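Local coordinates for protein 5-formaminoimidazole-4-carboxamide-1-(beta)-D-ribofuranosyl 5'-monophosphate synthetase (Methanocaldococcus jannaschii, PDB 2R7L) that catalyses the ATP- and formate-dependent formylation of AICAR to FAICAR, a folate-independent step of de novo purine biosynthesis, at residues Y143-P146 and E147-D150; L299-E302 and N303-V307. All blocks are in the same frame, centred on the assembly; numbering follows the deposited sequence.

Contact 1: Y143-P146 and E147-D150; sequences YESP and EDID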
ATOM      1  N   TYR A 143     -45.379  16.816  19.490  1.00 44.58           N
ATOM      2  CA  TYR A 143     -46.762  16.828  19.976  1.00 47.70           C
ATOM      3  C   TYR A 143     -46.816  16.989  21.489  1.00 44.04           C
ATOM      4  O   TYR A 143     -46.286  16.156  22.232  1.00 46.91           O
ATOM      5  CB  TYR A 143     -47.509  15.562  19.545  1.00 44.24           C
ATOM      6  CG  TYR A 143     -47.716  15.488  18.053  1.00 48.66           C
ATOM      7  CD1 TYR A 143     -48.895  15.934  17.473  1.00 44.57           C
ATOM      8  CD2 TYR A 143     -46.722  14.986  17.221  1.00 43.66           C
ATOM      9  CE1 TYR A 143     -49.082  15.876  16.104  1.00 50.64           C
ATOM     10  CE2 TYR A 143     -46.897  14.924  15.857  1.00 45.39           C
ATOM     11  CZ  TYR A 143     -48.076  15.369  15.300  1.00 51.74           C
ATOM     12  OH  TYR A 143     -48.243  15.303  13.934  1.00 52.27           O
ATOM     13  N   GLU A 144     -47.473  18.055  21.937  1.00 49.94           N
ATOM     14  CA  GLU A 144     -47.501  18.407  23.359  1.00 55.12           C
ATOM     15  C   GLU A 144     -48.204  17.361  24.225  1.00 49.20           C
ATOM     16  O   GLU A 144     -47.769  17.084  25.344  1.00 50.75           O
ATOM     17  CB  GLU A 144     -48.129  19.790  23.569  1.00 65.11           C
ATOM     18  CG  GLU A 144     -47.555  20.887  22.674  1.00 76.47           C
ATOM     19  CD  GLU A 144     -46.042  21.027  22.796  1.00 84.30           C
ATOM     20  OE1 GLU A 144     -45.368  21.150  21.747  1.00 85.68           O
ATOM     21  OE2 GLU A 144     -45.528  21.013  23.936  1.00 86.72           O
ATOM     22  N   SER A 145     -49.281  16.773  23.707  1.00 41.80           N
ATOM     23  CA  SER A 145     -50.009  15.743  24.451  1.00 43.89           C
ATOM     24  C   SER A 145     -50.675  14.723  23.535  1.00 34.44           C
ATOM     25  O   SER A 145     -50.880  14.986  22.352  1.00 39.28           O
ATOM     26  CB  SER A 145     -51.049  16.383  25.378  1.00 47.74           C
ATOM     27  OG  SER A 145     -51.931  17.223  24.653  1.00 49.77           O
ATOM     28  N   PRO A 146     -51.004  13.542  24.083  1.00 35.21           N
ATOM     29  CA  PRO A 146     -51.713  12.495  23.356  1.00 35.63           C
ATOM     30  C   PRO A 146     -52.959  12.996  22.617  1.00 41.14           C
ATOM     31  O   PRO A 146     -53.368  12.396  21.625  1.00 41.02           O
ATOM     32  CB  PRO A 146     -52.109  11.514  24.456  1.00 37.88           C
ATOM     33  CG  PRO A 146     -51.078  11.696  25.508  1.00 37.86           C
ATOM     34  CD  PRO A 146     -50.671  13.137  25.461  1.00 34.11           C
ATOM     35  N   GLU A 147     -53.544  14.095  23.083  1.00 46.29           N
ATOM     36  CA  GLU A 147     -54.748  14.646  22.454  1.00 48.17           C
ATOM     37  C   GLU A 147     -54.463  15.392  21.148  1.00 47.69           C
ATOM     38  O   GLU A 147     -55.381  15.695  20.387  1.00 47.64           O
ATOM     39  CB  GLU A 147     -55.520  15.543  23.436  1.00 52.32           C
ATOM     40  CG  GLU A 147     -56.394  14.775  24.432  1.00 49.90           C
ATOM     41  CD  GLU A 147     -55.582  13.895  25.377  1.00 58.00           C
ATOM     42  OE1 GLU A 147     -54.494  14.328  25.812  1.00 64.66           O
ATOM     43  OE2 GLU A 147     -56.032  12.769  25.690  1.00 57.35           O
ATOM     44  N   ASP A 148     -53.191  15.677  20.882  1.00 47.51           N
ATOM     45  CA  ASP A 148     -52.820  16.434  19.692  1.00 40.23           C
ATOM     46  C   ASP A 148     -52.511  15.540  18.484  1.00 43.07           C
ATOM     47  O   ASP A 148     -52.287  16.041  17.378  1.00 41.43           O
ATOM     48  CB  ASP A 148     -51.639  17.357  19.995  1.00 46.23           C
ATOM     49  CG  ASP A 148     -52.021  18.515  20.902  1.00 53.00           C
ATOM     50  OD1 ASP A 148     -52.919  19.300  20.520  1.00 51.82           O
ATOM     51  OD2 ASP A 148     -51.417  18.646  21.992  1.00 48.61           O
ATOM     52  N   ILE A 149     -52.517  14.225  18.700  1.00 39.72           N
ATOM     53  CA  ILE A 149     -52.191  13.258  17.653  1.00 39.06           C
ATOM     54  C   ILE A 149     -53.176  13.362  16.495  1.00 47.09           C
ATOM     55  O   ILE A 149     -54.380  13.189  16.680  1.00 55.64           O
ATOM     56  CB  ILE A 149     -52.226  11.804  18.177  1.00 34.98           C
ATOM     57  CG1 ILE A 149     -51.036  11.488  19.080  1.00 36.20           C
ATOM     58  CG2 ILE A 149     -52.198  10.832  17.016  1.00 32.66           C
ATOM     59  CD1 ILE A 149     -50.570  12.618  19.935  1.00 42.76           C
ATOM     60  N   ASP A 150     -52.666  13.647  15.303  1.00 51.50           N
ATOM     61  CA  ASP A 150     -53.500  13.748  14.110  1.00 51.18           C
ATOM     62  C   ASP A 150     -52.891  12.931  12.975  1.00 50.36           C
ATOM     63  O   ASP A 150     -53.313  13.024  11.824  1.00 55.72           O
ATOM     64  CB  ASP A 150     -53.642  15.210  13.685  1.00 56.52           C
ATOM     65  CG  ASP A 150     -52.308  15.849  13.333  1.00 64.84           C
ATOM     66  OD1 ASP A 150     -51.269  15.162  13.426  1.00 69.50           O
ATOM     67  OD2 ASP A 150     -52.294  17.041  12.961  1.00 68.16           O
TER
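The Tyr143 side chain passes Asp148 with its ring edge and ends across the Asp150 carboxylate. Its CB comes within 4.3 Å of Ile149 CD1. CG anti to the carbonyl carbon (chi1 -67°) directs the ring along Asp148, where CD1 lies 3.4 Å from Asp148 O, near the ring plane. CE1 passes the same carbonyl and then Asp150 OD1. At the tip, OH is 3.1 Å from Asp150 OD1, with ring and carboxylate planes 77° apart; another acceptor competes for the hydroxyl proton, so this hydrogen bond is not settled. Cutting this side chain back to an alanine would probably open a gap along Asp148 CB and O and leave Asp150 OD1 without its phenol neighbour. The loop joins strands 142-143 and 153-156 of an antiparallel ATP-grasp sheet, and its bend is a type I beta turn, Ser145 to Asp148, closed by Asp148 N to Ser145 O at 2.8 Å. Asp148 returns across the turn: its OD2 accepts from Ser145 OG at 3.1 Å, met from above the carboxylate plane, and only weakly from Ser145 N at 3.3 Å. Glu147 OE2 instead bonds Tyr176 of helix 172-184, while Pro146 packs on Ile198 of strand 197-200.

Contact 2: L299-E302 and N303-V307; sequences LCNE and NLELV. With ATP (adenosine-5'-triphosphate), chain E.
Asn301 carries its CG between the backbone N and the carbonyl carbon (chi1 69°), swinging the amide toward Glu305, whose chain runs extended beyond CG. ND2 therefore meets Glu305 OE1 at 3.2 Å, nearly straight at 178° and in the amide plane, but tilted out of the carboxylate plane on its anti side; Arg138 gives this oxygen a second, long and weak partner. Asn301 OD1 is gripped from opposite faces, by Asn303 N at 2.8 Å and Glu305 N at 3.3 Å, which should fix the rotation of the amide; the bond to Asn303 N makes an Asx turn. The hairpin of strands 292-300 and 306-312 reverses here through a type I turn, Asn301 to Leu304, followed by a G1-type beta bulge: Leu304 has a positive phi (63°), Leu304 N bonds Asn301 O at 2.8 Å, and Asn301 N bonds Glu305 O at 3.1 Å. Beyond it, Leu299 and Val307 form an antiparallel hydrogen-bonded pair. In the next pair, Cys300 CB meets Leu306 CD2 at 3.8 Å, both side chains packing on Phe207 of strand 205-214. Leu299 CD1 reaches the adenine, 3.6 Å from ATP C2, and Glu302 OE1 bonds Ser252 of a second subunit.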
ATOM      1  N   LEU A 299     -33.790  10.670   8.632  1.00 28.89           N
ATOM      2  CA  LEU A 299     -34.632   9.827   7.808  1.00 28.68           C
ATOM      3  C   LEU A 299     -34.955  10.594   6.546  1.00 27.53           C
ATOM      4  O   LEU A 299     -35.333  11.758   6.600  1.00 31.45           O
ATOM      5  CB  LEU A 299     -35.912   9.426   8.549  1.00 31.19           C
ATOM      6  CG  LEU A 299     -35.713   8.445   9.708  1.00 37.01           C
ATOM      7  CD1 LEU A 299     -36.886   8.481  10.695  1.00 35.21           C
ATOM      8  CD2 LEU A 299     -35.484   7.035   9.186  1.00 25.75           C
ATOM      9  N   CYS A 300     -34.765   9.947   5.406  1.00 33.68           N
ATOM     10  CA  CYS A 300     -35.000  10.596   4.133  1.00 32.60           C
ATOM     11  C   CYS A 300     -36.409  10.260   3.660  1.00 32.58           C
ATOM     12  O   CYS A 300     -36.715   9.104   3.372  1.00 28.84           O
ATOM     13  CB  CYS A 300     -33.961  10.154   3.093  1.00 23.99           C
ATOM     14  SG  CYS A 300     -34.087  11.058   1.531  1.00 32.30           S
ATOM     15  N   ASN A 301     -37.268  11.271   3.597  1.00 36.25           N
ATOM     16  CA  ASN A 301     -38.639  11.036   3.168  1.00 35.50           C
ATOM     17  C   ASN A 301     -38.749  10.997   1.651  1.00 37.65           C
ATOM     18  O   ASN A 301     -37.774  11.260   0.941  1.00 40.45           O
ATOM     19  CB  ASN A 301     -39.605  12.040   3.803  1.00 25.48           C
ATOM     20  CG  ASN A 301     -39.415  13.447   3.290  1.00 33.77           C
ATOM     21  OD1 ASN A 301     -39.040  13.658   2.138  1.00 34.24           O
ATOM     22  ND2 ASN A 301     -39.703  14.424   4.139  1.00 29.37           N
ATOM     23  N   GLU A 302     -39.926  10.643   1.150  1.00 37.75           N
ATOM     24  CA  GLU A 302     -40.093  10.428  -0.282  1.00 31.35           C
ATOM     25  C   GLU A 302     -39.899  11.706  -1.093  1.00 27.14           C
ATOM     26  O   GLU A 302     -39.758  11.660  -2.318  1.00 33.14           O
ATOM     27  CB  GLU A 302     -41.457   9.810  -0.584  1.00 38.39           C
ATOM     28  CG  GLU A 302     -42.637  10.651  -0.141  1.00 43.32           C
ATOM     29  CD  GLU A 302     -43.953  10.104  -0.653  1.00 52.17           C
ATOM     30  OE1 GLU A 302     -44.083   8.867  -0.777  1.00 51.93           O
ATOM     31  OE2 GLU A 302     -44.856  10.913  -0.941  1.00 55.09           O
ATOM     32  N   ASN A 303     -39.897  12.843  -0.410  1.00 27.59           N
ATOM     33  CA  ASN A 303     -39.629  14.118  -1.066  1.00 38.65           C
ATOM     34  C   ASN A 303     -38.142  14.484  -1.072  1.00 44.53           C
ATOM     35  O   ASN A 303     -37.770  15.613  -1.414  1.00 37.06           O
ATOM     36  CB  ASN A 303     -40.443  15.230  -0.416  1.00 42.45           C
ATOM     37  CG  ASN A 303     -41.910  15.146  -0.764  1.00 49.12           C
ATOM     38  OD1 ASN A 303     -42.273  14.874  -1.907  1.00 46.29           O
ATOM     39  ND2 ASN A 303     -42.765  15.374   0.225  1.00 51.31           N
ATOM     40  N   LEU A 304     -37.310  13.519  -0.687  1.00 40.53           N
ATOM     41  CA  LEU A 304     -35.854  13.675  -0.672  1.00 38.39           C
ATOM     42  C   LEU A 304     -35.403  14.762   0.291  1.00 36.48           C
ATOM     43  O   LEU A 304     -34.474  15.514   0.004  1.00 35.82           O
ATOM     44  CB  LEU A 304     -35.310  13.929  -2.082  1.00 33.91           C
ATOM     45  CG  LEU A 304     -35.514  12.774  -3.064  1.00 34.62           C
ATOM     46  CD1 LEU A 304     -34.968  13.102  -4.442  1.00 36.76           C
ATOM     47  CD2 LEU A 304     -34.882  11.505  -2.535  1.00 32.95           C
ATOM     48  N   GLU A 305     -36.071  14.834   1.436  1.00 34.88           N
ATOM     49  CA  GLU A 305     -35.703  15.769   2.482  1.00 38.28           C
ATOM     50  C   GLU A 305     -35.228  14.964   3.659  1.00 37.10           C
ATOM     51  O   GLU A 305     -35.903  14.021   4.077  1.00 36.55           O
ATOM     52  CB  GLU A 305     -36.903  16.610   2.913  1.00 39.78           C
ATOM     53  CG  GLU A 305     -37.606  17.337   1.783  1.00 44.88           C
ATOM     54  CD  GLU A 305     -38.946  17.931   2.215  1.00 50.61           C
ATOM     55  OE1 GLU A 305     -39.504  17.486   3.246  1.00 52.94           O
ATOM     56  OE2 GLU A 305     -39.439  18.843   1.521  1.00 52.89           O
ATOM     57  N   LEU A 306     -34.066  15.330   4.194  1.00 31.91           N
ATOM     58  CA  LEU A 306     -33.527  14.640   5.352  1.00 34.62           C
ATOM     59  C   LEU A 306     -34.070  15.268   6.629  1.00 33.51           C
ATOM     60  O   LEU A 306     -33.918  16.461   6.853  1.00 36.21           O
ATOM     61  CB  LEU A 306     -31.991  14.660   5.328  1.00 37.47           C
ATOM     62  CG  LEU A 306     -31.330  13.760   4.272  1.00 35.48           C
ATOM     63  CD1 LEU A 306     -29.904  14.215   3.991  1.00 36.78           C
ATOM     64  CD2 LEU A 306     -31.347  12.301   4.728  1.00 26.89           C
ATOM     65  N   VAL A 307     -34.721  14.453   7.453  1.00 36.36           N
ATOM     66  CA  VAL A 307     -35.303  14.918   8.701  1.00 29.25           C
ATOM     67  C   VAL A 307     -34.499  14.321   9.840  1.00 32.78           C
ATOM     68  O   VAL A 307     -34.401  13.101   9.963  1.00 37.20           O
ATOM     69  CB  VAL A 307     -36.802  14.485   8.826  1.00 32.93           C
ATOM     70  CG1 VAL A 307     -37.400  14.958  10.144  1.00 30.68           C
ATOM     71  CG2 VAL A 307     -37.621  15.018   7.660  1.00 34.92           C
TER
HETATM   72  PG  ATP E 400     -29.460   5.125  19.636  1.00 56.33           P
HETATM   73  O1G ATP E 400     -28.278   5.686  20.393  1.00 53.25           O
HETATM   74  O2G ATP E 400     -29.480   5.474  18.161  1.00 46.99           O
HETATM   75  O3G ATP E 400     -29.726   3.667  19.927  1.00 56.65           O
HETATM   76  PB  ATP E 400     -31.075   7.448  19.988  1.00 47.22           P
HETATM   77  O1B ATP E 400     -29.911   8.088  19.271  1.00 49.54           O
HETATM   78  O2B ATP E 400     -31.559   8.074  21.277  1.00 50.83           O
HETATM   79  O3B ATP E 400     -30.738   5.892  20.281  1.00 49.13           O
HETATM   80  PA  ATP E 400     -33.863   7.306  19.288  1.00 40.04           P
HETATM   81  O1A ATP E 400     -34.468   8.680  19.155  1.00 36.87           O
HETATM   82  O2A ATP E 400     -34.035   6.477  20.532  1.00 40.82           O
HETATM   83  O3A ATP E 400     -32.287   7.412  18.919  1.00 46.35           O
HETATM   84  O5' ATP E 400     -34.407   6.444  18.054  1.00 38.31           O
HETATM   85  C5' ATP E 400     -34.326   5.029  18.101  1.00 38.81           C
HETATM   86  C4' ATP E 400     -34.897   4.489  16.800  1.00 39.60           C
HETATM   87  O4' ATP E 400     -36.299   4.765  16.718  1.00 36.02           O
HETATM   88  C3' ATP E 400     -34.285   5.144  15.574  1.00 39.04           C
HETATM   89  O3' ATP E 400     -33.079   4.493  15.163  1.00 46.13           O
HETATM   90  C2' ATP E 400     -35.390   5.017  14.544  1.00 39.09           C
HETATM   91  O2' ATP E 400     -35.327   3.745  13.901  1.00 36.32           O
HETATM   92  C1' ATP E 400     -36.667   5.082  15.372  1.00 31.08           C
HETATM   93  N9  ATP E 400     -37.150   6.475  15.344  1.00 32.87           N
HETATM   94  C8  ATP E 400     -36.755   7.444  16.192  1.00 29.06           C
HETATM   95  N7  ATP E 400     -37.367   8.618  15.903  1.00 31.25           N
HETATM   96  C5  ATP E 400     -38.188   8.401  14.858  1.00 31.49           C
HETATM   97  C6  ATP E 400     -39.133   9.216  14.064  1.00 30.22           C
HETATM   98  N6  ATP E 400     -39.327  10.531  14.332  1.00 30.68           N
HETATM   99  N1  ATP E 400     -39.779   8.603  13.052  1.00 33.53           N
HETATM  100  C2  ATP E 400     -39.589   7.295  12.770  1.00 30.45           C
HETATM  101  N3  ATP E 400     -38.755   6.497  13.456  1.00 28.55           N
HETATM  102  C4  ATP E 400     -38.030   6.987  14.484  1.00 29.35           C

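Both contacts contain a tight turn within the ATP-grasp range, but only contact 2 is a hairpin, joining strands 292-300 and 306-312; in contact 1 the linked strands, 142-143 and 153-156, flank 197-200 in a different sheet. Their centres lie 23 Å apart and their nearest atoms about 11 Å, so neither touches the other. Contact 1 is a surface loop without a buried residue, its backbone turn supplemented by a carboxylate and a hydroxyl, and touched by no other chain of the assembly. Contact 2 is partly buried: four strand residues are enclosed, one against ATP, while its turn meets a second subunit. Only in 299-307 do the two arms pair with each other as strands; in 143-150 Tyr143 pairs instead with strand 197-200.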